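Local coordinates for protein JSC1_58120g3 ([Leptolyngbya] sp. JSC-1, PDB 6XHH) that binds a bilin chromophore in a GAF domain and probably serves as a far-red-absorbing photosensor of the cyanobacteriochrome family, at residues A[1-9]-A[158-169]; A[124-132]-A[144-155]. One frame throughout, in Å; residues are numbered along the deposited sequence.

Interaction 1: residues A[1-9]-A[158-169]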
loop_
_atom_site.group_PDB
_atom_site.type_symbol
_atom_site.label_atom_id
_atom_site.label_comp_id
_atom_site.label_asym_id
_atom_site.label_seq_id
_atom_site.Cartn_x
_atom_site.Cartn_y
_atom_site.Cartn_z
ATOM N N MET A 1 -9.081 -11.560 10.601
ATOM C CA MET A 1 -9.076 -11.351 9.157
ATOM C C MET A 1 -8.586 -12.584 8.413
ATOM O O MET A 1 -8.436 -12.557 7.189
ATOM C CB MET A 1 -8.198 -10.154 8.791
ATOM C CG MET A 1 -8.718 -8.820 9.279
ATOM S SD MET A 1 -9.446 -7.817 7.975
ATOM C CE MET A 1 -10.097 -6.506 9.001
ATOM N N GLU A 2 -8.330 -13.667 9.152
ATOM C CA GLU A 2 -7.772 -14.858 8.517
ATOM C C GLU A 2 -8.719 -15.417 7.462
ATOM O O GLU A 2 -8.283 -15.833 6.382
ATOM C CB GLU A 2 -7.445 -15.916 9.569
ATOM C CG GLU A 2 -6.417 -16.942 9.108
ATOM C CD GLU A 2 -5.130 -16.298 8.622
ATOM O OE1 GLU A 2 -4.388 -15.739 9.458
ATOM O OE2 GLU A 2 -4.861 -16.353 7.403
ATOM N N GLN A 3 -10.021 -15.425 7.753
ATOM C CA GLN A 3 -10.996 -15.866 6.763
ATOM C C GLN A 3 -10.992 -14.947 5.550
ATOM O O GLN A 3 -10.974 -15.417 4.405
ATOM C CB GLN A 3 -12.392 -15.935 7.387
ATOM C CG GLN A 3 -12.437 -16.461 8.827
ATOM C CD GLN A 3 -12.036 -15.425 9.870
ATOM O OE1 GLN A 3 -12.765 -14.466 10.126
ATOM N NE2 GLN A 3 -10.878 -15.622 10.484
ATOM N N ALA A 4 -10.999 -13.632 5.779
ATOM C CA ALA A 4 -10.847 -12.694 4.672
ATOM C C ALA A 4 -9.516 -12.907 3.957
ATOM O O ALA A 4 -9.467 -12.937 2.723
ATOM C CB ALA A 4 -10.969 -11.255 5.177
ATOM N N LEU A 5 -8.427 -13.075 4.716
ATOM C CA LEU A 5 -7.129 -13.324 4.094
ATOM C C LEU A 5 -7.135 -14.610 3.282
ATOM O O LEU A 5 -6.613 -14.646 2.164
ATOM C CB LEU A 5 -6.029 -13.390 5.151
ATOM C CG LEU A 5 -4.622 -13.716 4.645
ATOM C CD1 LEU A 5 -4.146 -12.665 3.646
ATOM C CD2 LEU A 5 -3.683 -13.751 5.841
ATOM N N ASN A 6 -7.699 -15.684 3.837
ATOM C CA ASN A 6 -7.717 -16.948 3.113
ATOM C C ASN A 6 -8.483 -16.812 1.805
ATOM O O ASN A 6 -8.096 -17.391 0.786
ATOM C CB ASN A 6 -8.323 -18.043 3.987
ATOM C CG ASN A 6 -8.476 -19.351 3.249
ATOM O OD1 ASN A 6 -7.487 -19.988 2.886
ATOM N ND2 ASN A 6 -9.720 -19.760 3.016
ATOM N N ARG A 7 -9.558 -16.021 1.815
ATOM C CA ARG A 7 -10.306 -15.741 0.594
ATOM C C ARG A 7 -9.440 -15.017 -0.424
ATOM O O ARG A 7 -9.441 -15.360 -1.612
ATOM C CB ARG A 7 -11.545 -14.910 0.925
ATOM C CG ARG A 7 -12.547 -14.818 -0.203
ATOM C CD ARG A 7 -13.599 -13.754 0.076
ATOM N NE ARG A 7 -13.110 -12.409 -0.221
ATOM C CZ ARG A 7 -13.030 -11.902 -1.447
ATOM N NH1 ARG A 7 -13.393 -12.639 -2.492
ATOM N NH2 ARG A 7 -12.578 -10.666 -1.631
ATOM N N VAL A 8 -8.697 -14.000 0.024
ATOM C CA VAL A 8 -7.823 -13.255 -0.880
ATOM C C VAL A 8 -6.768 -14.178 -1.481
ATOM O O VAL A 8 -6.536 -14.176 -2.694
ATOM C CB VAL A 8 -7.177 -12.064 -0.145
ATOM C CG1 VAL A 8 -6.204 -11.335 -1.053
ATOM C CG2 VAL A 8 -8.234 -11.106 0.369
ATOM N N ILE A 9 -6.114 -14.988 -0.639
ATOM C CA ILE A 9 -5.055 -15.871 -1.127
ATOM C C ILE A 9 -5.608 -16.879 -2.128
ATOM O O ILE A 9 -4.962 -17.199 -3.132
ATOM C CB ILE A 9 -4.356 -16.569 0.058
ATOM C CG1 ILE A 9 -3.742 -15.529 0.995
ATOM C CG2 ILE A 9 -3.294 -17.545 -0.437
ATOM C CD1 ILE A 9 -3.096 -16.127 2.225
ATOM N N ALA A 158 -5.843 -4.506 12.580
ATOM C CA ALA A 158 -6.135 -5.756 11.880
ATOM C C ALA A 158 -6.146 -5.566 10.363
ATOM O O ALA A 158 -5.700 -6.442 9.618
ATOM C CB ALA A 158 -7.468 -6.334 12.358
ATOM N N GLU A 159 -6.662 -4.432 9.880
ATOM C CA GLU A 159 -6.572 -4.138 8.454
ATOM C C GLU A 159 -5.130 -3.961 8.004
ATOM O O GLU A 159 -4.748 -4.409 6.918
ATOM C CB GLU A 159 -7.370 -2.879 8.132
ATOM C CG GLU A 159 -8.835 -3.082 8.324
ATOM C CD GLU A 159 -9.597 -1.785 8.208
ATOM O OE1 GLU A 159 -9.016 -0.723 8.480
ATOM O OE2 GLU A 159 -10.784 -1.838 7.880
ATOM N N VAL A 160 -4.316 -3.284 8.809
ATOM C CA VAL A 160 -2.919 -3.104 8.419
ATOM C C VAL A 160 -2.201 -4.448 8.399
ATOM O O VAL A 160 -1.406 -4.740 7.493
ATOM C CB VAL A 160 -2.236 -2.096 9.367
ATOM C CG1 VAL A 160 -0.797 -1.891 8.958
ATOM C CG2 VAL A 160 -2.983 -0.766 9.364
ATOM N N GLN A 161 -2.488 -5.301 9.379
ATOM C CA GLN A 161 -1.898 -6.633 9.379
ATOM C C GLN A 161 -2.332 -7.429 8.155
ATOM O O GLN A 161 -1.502 -8.078 7.505
ATOM C CB GLN A 161 -2.256 -7.360 10.678
ATOM C CG GLN A 161 -1.336 -6.974 11.823
ATOM C CD GLN A 161 -2.040 -6.772 13.157
ATOM O OE1 GLN A 161 -3.139 -7.276 13.385
ATOM N NE2 GLN A 161 -1.399 -6.021 14.047
ATOM N N LEU A 162 -3.621 -7.368 7.802
ATOM C CA LEU A 162 -4.083 -8.034 6.590
ATOM C C LEU A 162 -3.318 -7.526 5.378
ATOM O O LEU A 162 -2.854 -8.310 4.541
ATOM C CB LEU A 162 -5.592 -7.824 6.415
ATOM C CG LEU A 162 -6.373 -8.476 5.257
ATOM C CD1 LEU A 162 -6.213 -7.730 3.939
ATOM C CD2 LEU A 162 -6.005 -9.919 5.075
ATOM N N LEU A 163 -3.196 -6.201 5.253
ATOM C CA LEU A 163 -2.509 -5.635 4.097
ATOM C C LEU A 163 -1.087 -6.148 3.997
ATOM O O LEU A 163 -0.598 -6.435 2.901
ATOM C CB LEU A 163 -2.501 -4.108 4.188
ATOM C CG LEU A 163 -3.649 -3.293 3.595
ATOM C CD1 LEU A 163 -3.402 -1.802 3.805
ATOM C CD2 LEU A 163 -3.854 -3.577 2.103
ATOM N N MET A 164 -0.402 -6.257 5.141
ATOM C CA MET A 164 0.967 -6.746 5.145
ATOM C C MET A 164 1.038 -8.211 4.738
ATOM O O MET A 164 1.985 -8.609 4.056
ATOM C CB MET A 164 1.593 -6.529 6.525
ATOM C CG MET A 164 1.727 -5.042 6.903
ATOM S SD MET A 164 2.348 -4.707 8.569
ATOM C CE MET A 164 3.993 -5.388 8.473
ATOM N N ARG A 165 0.039 -9.018 5.116
ATOM C CA ARG A 165 0.033 -10.420 4.702
ATOM C C ARG A 165 -0.256 -10.552 3.216
ATOM O O ARG A 165 0.307 -11.423 2.546
ATOM C CB ARG A 165 -1.001 -11.215 5.500
ATOM C CG ARG A 165 -0.735 -11.285 6.996
ATOM C CD ARG A 165 0.571 -11.980 7.316
ATOM N NE ARG A 165 1.720 -11.077 7.246
ATOM C CZ ARG A 165 1.940 -10.072 8.089
ATOM N NH1 ARG A 165 1.088 -9.822 9.073
ATOM N NH2 ARG A 165 3.017 -9.311 7.946
ATOM N N VAL A 166 -1.145 -9.708 2.692
ATOM C CA VAL A 166 -1.397 -9.702 1.253
ATOM C C VAL A 166 -0.137 -9.299 0.496
ATOM O O VAL A 166 0.220 -9.907 -0.521
ATOM C CB VAL A 166 -2.579 -8.777 0.933
ATOM C CG1 VAL A 166 -2.737 -8.630 -0.571
ATOM C CG2 VAL A 166 -3.864 -9.338 1.547
ATOM N N ALA A 167 0.563 -8.276 0.987
ATOM C CA ALA A 167 1.816 -7.882 0.355
ATOM C C ALA A 167 2.839 -9.014 0.418
ATOM O O ALA A 167 3.615 -9.213 -0.524
ATOM C CB ALA A 167 2.353 -6.611 1.019
ATOM N N ASP A 168 2.855 -9.762 1.520
ATOM C CA ASP A 168 3.684 -10.962 1.592
ATOM C C ASP A 168 3.373 -11.913 0.440
ATOM O O ASP A 168 4.282 -12.429 -0.220
ATOM C CB ASP A 168 3.461 -11.666 2.931
ATOM C CG ASP A 168 4.145 -10.963 4.094
ATOM O OD1 ASP A 168 5.012 -10.096 3.858
ATOM O OD2 ASP A 168 3.809 -11.308 5.248
ATOM N N GLN A 169 2.083 -12.168 0.199
ATOM C CA GLN A 169 1.682 -13.058 -0.887
ATOM C C GLN A 169 2.114 -12.511 -2.243
ATOM O O GLN A 169 2.609 -13.254 -3.093
ATOM C CB GLN A 169 0.169 -13.265 -0.848
ATOM C CG GLN A 169 -0.311 -14.024 0.365
ATOM C CD GLN A 169 0.500 -15.284 0.600
ATOM O OE1 GLN A 169 0.507 -16.189 -0.229
ATOM N NE2 GLN A 169 1.214 -15.332 1.720
#
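Leu5 and Leu162 form the tight part of this helix pair, their side chains running past one another in opposite directions. The CD2 methyl of Leu162 presses on Leu5 CB at 3.5 Å, closer than usual van der Waals contact. With CG anti to the backbone N (chi1 177°), Leu5 rests CD2 on Arg165 CB at 3.7 Å, while CD1 lies between Leu162 CD2, Arg165 CB and Val166 CG2. That same Val166 methyl also touches Val8 CG1, the two valine side chains crossing at about a right angle. Cutting Leu5 back to an alanine is likely to take the methyls off Val166 CG2, Leu162 CD2 and Arg165 CB, opening a gap between the helices.

This middle, with Leu5, Val8, Leu162 and Val166, is buried, whereas the ends face solvent: Met1 is exposed, Ile9 and Gln169 partly so. Met1, bent at chi2 (-105°), lays CE against Glu159 CG at 3.7 Å and holds SD 4.2 Å from Leu162 CG. At the other end Ile9 CG1 lies 3.8 Å from Gln169 CG. Arg165 turns its guanidinium away from Leu5 to Asp168, where NE donates a nearly straight bond of 2.9 Å to OD2, in the guanidinium plane.

The axes of 2-9 and 158-169 approach to 10.5 Å at -25°, a nearly parallel pairing held by apolar contacts. Helix 18-33 completes the bundle through Val166 on Thr25 and Ala4 on Leu32, while Leu163 and Ala167 of helix 157-178 pack on strands 128-136 and 139-148.

Interaction 2: residues A[124-132]-A[144-155]. With M1V (mesobiliverdin IX(alpha)), chain C; EDO (1,2-ethanediol), chain E.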
loop_
_atom_site.group_PDB
_atom_site.type_symbol
_atom_site.label_atom_id
_atom_site.label_comp_id
_atom_site.label_asym_id
_atom_site.label_seq_id
_atom_site.Cartn_x
_atom_site.Cartn_y
_atom_site.Cartn_z
ATOM N N PHE A 124 -2.409 12.805 -6.289
ATOM C CA PHE A 124 -2.907 11.488 -6.646
ATOM C C PHE A 124 -4.336 11.266 -6.166
ATOM O O PHE A 124 -4.841 10.136 -6.246
ATOM C CB PHE A 124 -1.960 10.419 -6.098
ATOM C CG PHE A 124 -0.596 10.452 -6.743
ATOM C CD1 PHE A 124 -0.459 10.229 -8.106
ATOM C CD2 PHE A 124 0.539 10.738 -6.001
ATOM C CE1 PHE A 124 0.779 10.275 -8.707
ATOM C CE2 PHE A 124 1.786 10.786 -6.605
ATOM C CZ PHE A 124 1.903 10.549 -7.956
ATOM N N GLU A 125 -4.996 12.335 -5.693
ATOM C CA GLU A 125 -6.399 12.337 -5.268
ATOM C C GLU A 125 -6.628 11.553 -3.976
ATOM O O GLU A 125 -7.734 11.075 -3.726
ATOM C CB GLU A 125 -7.318 11.803 -6.363
ATOM C CG GLU A 125 -7.051 12.418 -7.712
ATOM C CD GLU A 125 -8.151 12.104 -8.677
ATOM O OE1 GLU A 125 -8.958 13.004 -8.967
ATOM O OE2 GLU A 125 -8.221 10.951 -9.127
ATOM N N VAL A 126 -5.614 11.450 -3.120
ATOM C CA VAL A 126 -5.671 10.628 -1.912
ATOM C C VAL A 126 -6.058 11.507 -0.724
ATOM O O VAL A 126 -5.502 12.595 -0.552
ATOM C CB VAL A 126 -4.316 9.935 -1.660
ATOM C CG1 VAL A 126 -4.312 9.188 -0.317
ATOM C CG2 VAL A 126 -3.945 8.984 -2.803
ATOM N N LYS A 127 -7.003 11.036 0.115
ATOM C CA LYS A 127 -7.317 11.685 1.388
ATOM C C LYS A 127 -7.000 10.829 2.609
ATOM O O LYS A 127 -7.085 11.328 3.740
ATOM C CB LYS A 127 -8.798 12.088 1.440
ATOM C CG LYS A 127 -9.107 13.356 0.644
ATOM C CD LYS A 127 -10.537 13.804 0.906
ATOM C CE LYS A 127 -10.864 15.060 0.115
ATOM N NZ LYS A 127 -10.615 14.842 -1.335
ATOM N N SER A 128 -6.607 9.575 2.412
ATOM C CA SER A 128 -6.381 8.615 3.483
ATOM C C SER A 128 -5.549 7.489 2.885
ATOM O O SER A 128 -5.802 7.091 1.753
ATOM C CB SER A 128 -7.727 8.101 4.009
ATOM O OG SER A 128 -7.577 7.000 4.896
ATOM N N CYS A 129 -4.542 6.996 3.612
ATOM C CA CYS A 129 -3.721 5.953 3.003
ATOM C C CYS A 129 -3.186 4.994 4.054
ATOM O O CYS A 129 -2.751 5.416 5.128
ATOM C CB CYS A 129 -2.522 6.524 2.217
ATOM S SG CYS A 129 -1.418 7.635 3.172
ATOM N N ALA A 130 -3.202 3.704 3.715
ATOM C CA ALA A 130 -2.510 2.665 4.473
ATOM C C ALA A 130 -1.554 1.994 3.500
ATOM O O ALA A 130 -1.994 1.484 2.466
ATOM C CB ALA A 130 -3.490 1.654 5.085
ATOM N N VAL A 131 -0.254 2.044 3.792
ATOM C CA VAL A 131 0.796 1.711 2.832
ATOM C C VAL A 131 1.745 0.701 3.469
ATOM O O VAL A 131 2.223 0.912 4.592
ATOM C CB VAL A 131 1.569 2.962 2.362
ATOM C CG1 VAL A 131 2.499 2.620 1.178
ATOM C CG2 VAL A 131 0.602 4.095 1.973
ATOM N N VAL A 132 2.004 -0.408 2.772
ATOM C CA VAL A 132 2.866 -1.452 3.321
ATOM C C VAL A 132 3.857 -1.926 2.268
ATOM O O VAL A 132 3.631 -1.810 1.059
ATOM C CB VAL A 132 2.078 -2.666 3.843
ATOM C CG1 VAL A 132 1.055 -2.244 4.895
ATOM C CG2 VAL A 132 1.428 -3.420 2.679
ATOM N N LEU A 144 2.304 -1.720 -1.526
ATOM C CA LEU A 144 0.872 -1.955 -1.675
ATOM C C LEU A 144 0.150 -0.891 -0.859
ATOM O O LEU A 144 0.386 -0.776 0.355
ATOM C CB LEU A 144 0.492 -3.361 -1.206
ATOM C CG LEU A 144 -0.986 -3.731 -1.077
ATOM C CD1 LEU A 144 -1.678 -3.775 -2.429
ATOM C CD2 LEU A 144 -1.147 -5.075 -0.379
ATOM N N SER A 145 -0.689 -0.099 -1.523
ATOM C CA SER A 145 -1.363 1.045 -0.918
ATOM C C SER A 145 -2.868 0.859 -1.002
ATOM O O SER A 145 -3.404 0.538 -2.067
ATOM C CB SER A 145 -0.963 2.368 -1.599
ATOM O OG SER A 145 0.450 2.546 -1.529
ATOM N N ALA A 146 -3.535 1.082 0.118
ATOM C CA ALA A 146 -4.982 1.213 0.202
ATOM C C ALA A 146 -5.334 2.679 0.406
ATOM O O ALA A 146 -4.845 3.309 1.354
ATOM C CB ALA A 146 -5.513 0.374 1.367
ATOM N N PHE A 147 -6.177 3.222 -0.466
ATOM C CA PHE A 147 -6.470 4.651 -0.482
ATOM C C PHE A 147 -7.970 4.899 -0.338
ATOM O O PHE A 147 -8.794 4.176 -0.913
ATOM C CB PHE A 147 -6.016 5.312 -1.803
ATOM C CG PHE A 147 -4.523 5.338 -2.042
ATOM C CD1 PHE A 147 -3.628 5.753 -1.063
ATOM C CD2 PHE A 147 -4.017 4.987 -3.288
ATOM C CE1 PHE A 147 -2.256 5.816 -1.334
ATOM C CE2 PHE A 147 -2.653 5.037 -3.556
ATOM C CZ PHE A 147 -1.778 5.458 -2.575
ATOM N N GLN A 148 -8.334 5.952 0.385
ATOM C CA GLN A 148 -9.647 6.546 0.235
ATOM C C GLN A 148 -9.462 7.948 -0.337
ATOM O O GLN A 148 -8.555 8.680 0.068
ATOM C CB GLN A 148 -10.417 6.575 1.558
ATOM C CG GLN A 148 -11.926 6.856 1.426
ATOM C CD GLN A 148 -12.719 5.694 0.862
ATOM O OE1 GLN A 148 -12.223 4.907 0.066
ATOM N NE2 GLN A 148 -13.977 5.592 1.275
ATOM N N ASN A 149 -10.291 8.291 -1.315
ATOM C CA ASN A 149 -10.105 9.504 -2.096
ATOM C C ASN A 149 -11.097 10.598 -1.763
ATOM O O ASN A 149 -10.759 11.779 -1.883
ATOM C CB ASN A 149 -10.216 9.185 -3.594
ATOM C CG ASN A 149 -9.151 8.209 -4.069
ATOM O OD1 ASN A 149 -8.118 8.038 -3.424
ATOM N ND2 ASN A 149 -9.397 7.577 -5.210
ATOM N N SER A 150 -12.325 10.240 -1.398
ATOM C CA SER A 150 -13.372 11.225 -1.176
ATOM C C SER A 150 -13.454 11.721 0.261
ATOM O O SER A 150 -14.073 12.764 0.494
ATOM C CB SER A 150 -14.721 10.636 -1.605
ATOM O OG SER A 150 -15.039 9.505 -0.823
ATOM N N ALA A 151 -12.822 11.037 1.207
ATOM C CA ALA A 151 -13.025 11.291 2.628
ATOM C C ALA A 151 -11.904 10.602 3.395
ATOM O O ALA A 151 -11.291 9.670 2.888
ATOM C CB ALA A 151 -14.387 10.759 3.095
ATOM N N PRO A 152 -11.642 11.044 4.629
ATOM C CA PRO A 152 -10.810 10.244 5.536
ATOM C C PRO A 152 -11.452 8.896 5.808
ATOM O O PRO A 152 -12.658 8.695 5.648
ATOM C CB PRO A 152 -10.758 11.091 6.819
ATOM C CG PRO A 152 -11.183 12.464 6.409
ATOM C CD PRO A 152 -12.104 12.293 5.255
ATOM N N ARG A 153 -10.628 7.957 6.259
ATOM C CA ARG A 153 -11.136 6.658 6.656
ATOM C C ARG A 153 -10.235 6.138 7.752
ATOM O O ARG A 153 -9.014 6.280 7.660
ATOM C CB ARG A 153 -11.154 5.676 5.490
ATOM C CG ARG A 153 -11.739 4.320 5.845
ATOM C CD ARG A 153 -11.089 3.280 4.993
ATOM N NE ARG A 153 -11.780 1.992 4.943
ATOM C CZ ARG A 153 -11.503 0.959 5.728
ATOM N NH1 ARG A 153 -10.606 1.075 6.696
ATOM N NH2 ARG A 153 -12.148 -0.184 5.554
ATOM N N HIS A 154 -10.840 5.566 8.788
ATOM C CA HIS A 154 -10.071 5.035 9.900
ATOM C C HIS A 154 -9.515 3.666 9.540
ATOM O O HIS A 154 -10.257 2.794 9.082
ATOM C CB HIS A 154 -10.955 4.936 11.141
ATOM C CG HIS A 154 -10.313 4.210 12.270
ATOM N ND1 HIS A 154 -9.140 4.639 12.855
ATOM C CD2 HIS A 154 -10.691 3.107 12.949
ATOM C CE1 HIS A 154 -8.813 3.811 13.832
ATOM N NE2 HIS A 154 -9.735 2.872 13.908
ATOM N N TRP A 155 -8.210 3.481 9.738
ATOM C CA TRP A 155 -7.557 2.190 9.552
ATOM C C TRP A 155 -7.325 1.538 10.907
ATOM O O TRP A 155 -6.731 2.155 11.793
ATOM C CB TRP A 155 -6.217 2.339 8.815
ATOM C CG TRP A 155 -6.300 3.134 7.538
ATOM C CD1 TRP A 155 -5.943 4.453 7.368
ATOM C CD2 TRP A 155 -6.803 2.692 6.266
ATOM N NE1 TRP A 155 -6.181 4.849 6.067
ATOM C CE2 TRP A 155 -6.711 3.788 5.371
ATOM C CE3 TRP A 155 -7.322 1.482 5.798
ATOM C CZ2 TRP A 155 -7.112 3.703 4.026
ATOM C CZ3 TRP A 155 -7.719 1.398 4.455
ATOM C CH2 TRP A 155 -7.606 2.511 3.587
HETATM O OA M1V C . 6.597 13.652 -3.245
HETATM C C1A M1V C . 7.118 14.238 -2.308
HETATM N NA M1V C . 7.292 13.705 -1.092
HETATM C C2A M1V C . 7.629 15.551 -2.342
HETATM C CMA M1V C . 7.616 16.477 -3.537
HETATM C C3A M1V C . 8.140 15.845 -1.081
HETATM C CAA M1V C . 8.772 17.110 -0.636
HETATM C CBA M1V C . 10.224 16.911 -0.199
HETATM C C4A M1V C . 7.916 14.637 -0.257
HETATM C CHA M1V C . 8.296 14.511 1.052
HETATM C C1B M1V C . 8.155 13.388 1.983
HETATM C C2B M1V C . 8.567 13.494 3.337
HETATM C CMB M1V C . 9.160 14.722 3.987
HETATM C C3B M1V C . 8.314 12.298 3.937
HETATM C CAB M1V C . 8.581 11.942 5.389
HETATM C CBB M1V C . 7.257 11.876 6.169
HETATM C CGB M1V C . 6.652 13.256 6.308
HETATM O O2B M1V C . 7.217 14.118 7.024
HETATM O O1B M1V C . 5.590 13.565 5.722
HETATM N NB M1V C . 7.675 12.151 1.780
HETATM C C4B M1V C . 7.753 11.453 2.934
HETATM C CHB M1V C . 7.383 10.128 3.212
HETATM C C1C M1V C . 6.647 9.186 2.479
HETATM C C2C M1V C . 6.118 8.026 3.064
HETATM C CAC M1V C . 6.337 7.609 4.502
HETATM C CBC M1V C . 7.738 6.937 4.474
HETATM C CGC M1V C . 8.434 6.811 5.821
HETATM O O2C M1V C . 7.873 7.199 6.871
HETATM O O1C M1V C . 9.590 6.324 5.903
HETATM C C3C M1V C . 5.455 7.326 2.059
HETATM C CMC M1V C . 4.740 6.018 2.252
HETATM N NC M1V C . 6.289 9.208 1.149
HETATM C C4C M1V C . 5.556 8.082 0.872
HETATM C CHC M1V C . 5.092 7.859 -0.457
HETATM C C1D M1V C . 4.210 6.931 -0.953
HETATM C C2D M1V C . 4.350 6.228 -2.181
HETATM C CMD M1V C . 5.521 6.338 -3.128
HETATM N ND M1V C . 2.996 6.567 -0.386
HETATM C C4D M1V C . 2.409 5.657 -1.192
HETATM O OD M1V C . 1.313 5.149 -0.948
HETATM C C3D M1V C . 3.256 5.433 -2.324
HETATM C CAD M1V C . 3.001 4.477 -3.463
HETATM C CBD M1V C . 1.959 5.067 -4.387
HETATM C C1 EDO E . -15.229 2.603 4.671
HETATM O O1 EDO E . -14.594 1.843 3.630
HETATM C C2 EDO E . -16.352 3.462 4.089
HETATM O O2 EDO E . -17.131 2.655 3.189
HETATM O O HOH W 1 -6.075 7.850 -5.391
HETATM O O HOH W 2 -9.036 13.757 -3.332
#
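Phe147 holds CG anti to its carbonyl carbon (chi1 -66°), and Val126 does the same with CG2, which brings that methyl over the ring of Phe147, 3.7 Å from the centroid and 12° off the normal, a CH-pi contact. Cys129 CB comes at the edge of the same ring, 3.5 Å from Phe147 CD1. Val131 and Ser145 lie on this side of the sheet too, and Ser145 OG donates a 2.8 Å hydrogen bond to OD of the bilin.

On the other side Ala130 CB sits over the six-membered ring of Trp155, 3.8 Å from its centroid. Arg153 CD lies across the other face of the indole, near its periphery; Ser128 OG and Trp155 NE1 both hydrogen-bond to Val89 O of strand 87-89. Lys127 NZ reaches Asn149 O at 3.1 Å, and a water links the same two atoms.

The backbones pair antiparallel, Ala146 N giving Ala130 O a bond of 2.8 Å at 174°. A classic beta bulge sets Lys127 and Ser128 together opposite Gln148. This is the hairpin 128-136/139-148 of the antiparallel GAF sheet, whose Val131, Ser145 and Phe147 line the bilin pocket.

In the fold
Interactions 1 and 2 lie about 17 Å apart between centres, yet helix 157-178, which follows strand 139-148 in the chain, links them directly. A salt bridge, Glu159 OE1 to Arg153 NH1 at 3.0 Å, ties the start of the helix to the segment leading into it. Farther along, Met164 CG packs on Val132 CG1 at 3.5 Å, and Leu163 O lies 3.6 Å from Leu144 CD2. The helix thus covers the sheet face bearing Ala130, Val132, Leu144 and Ala146, whereas the bilin lies against the other face. In interaction 1 the N-terminal helix packs on helix 157-178, which itself lies on the sheet face away from the chromophore.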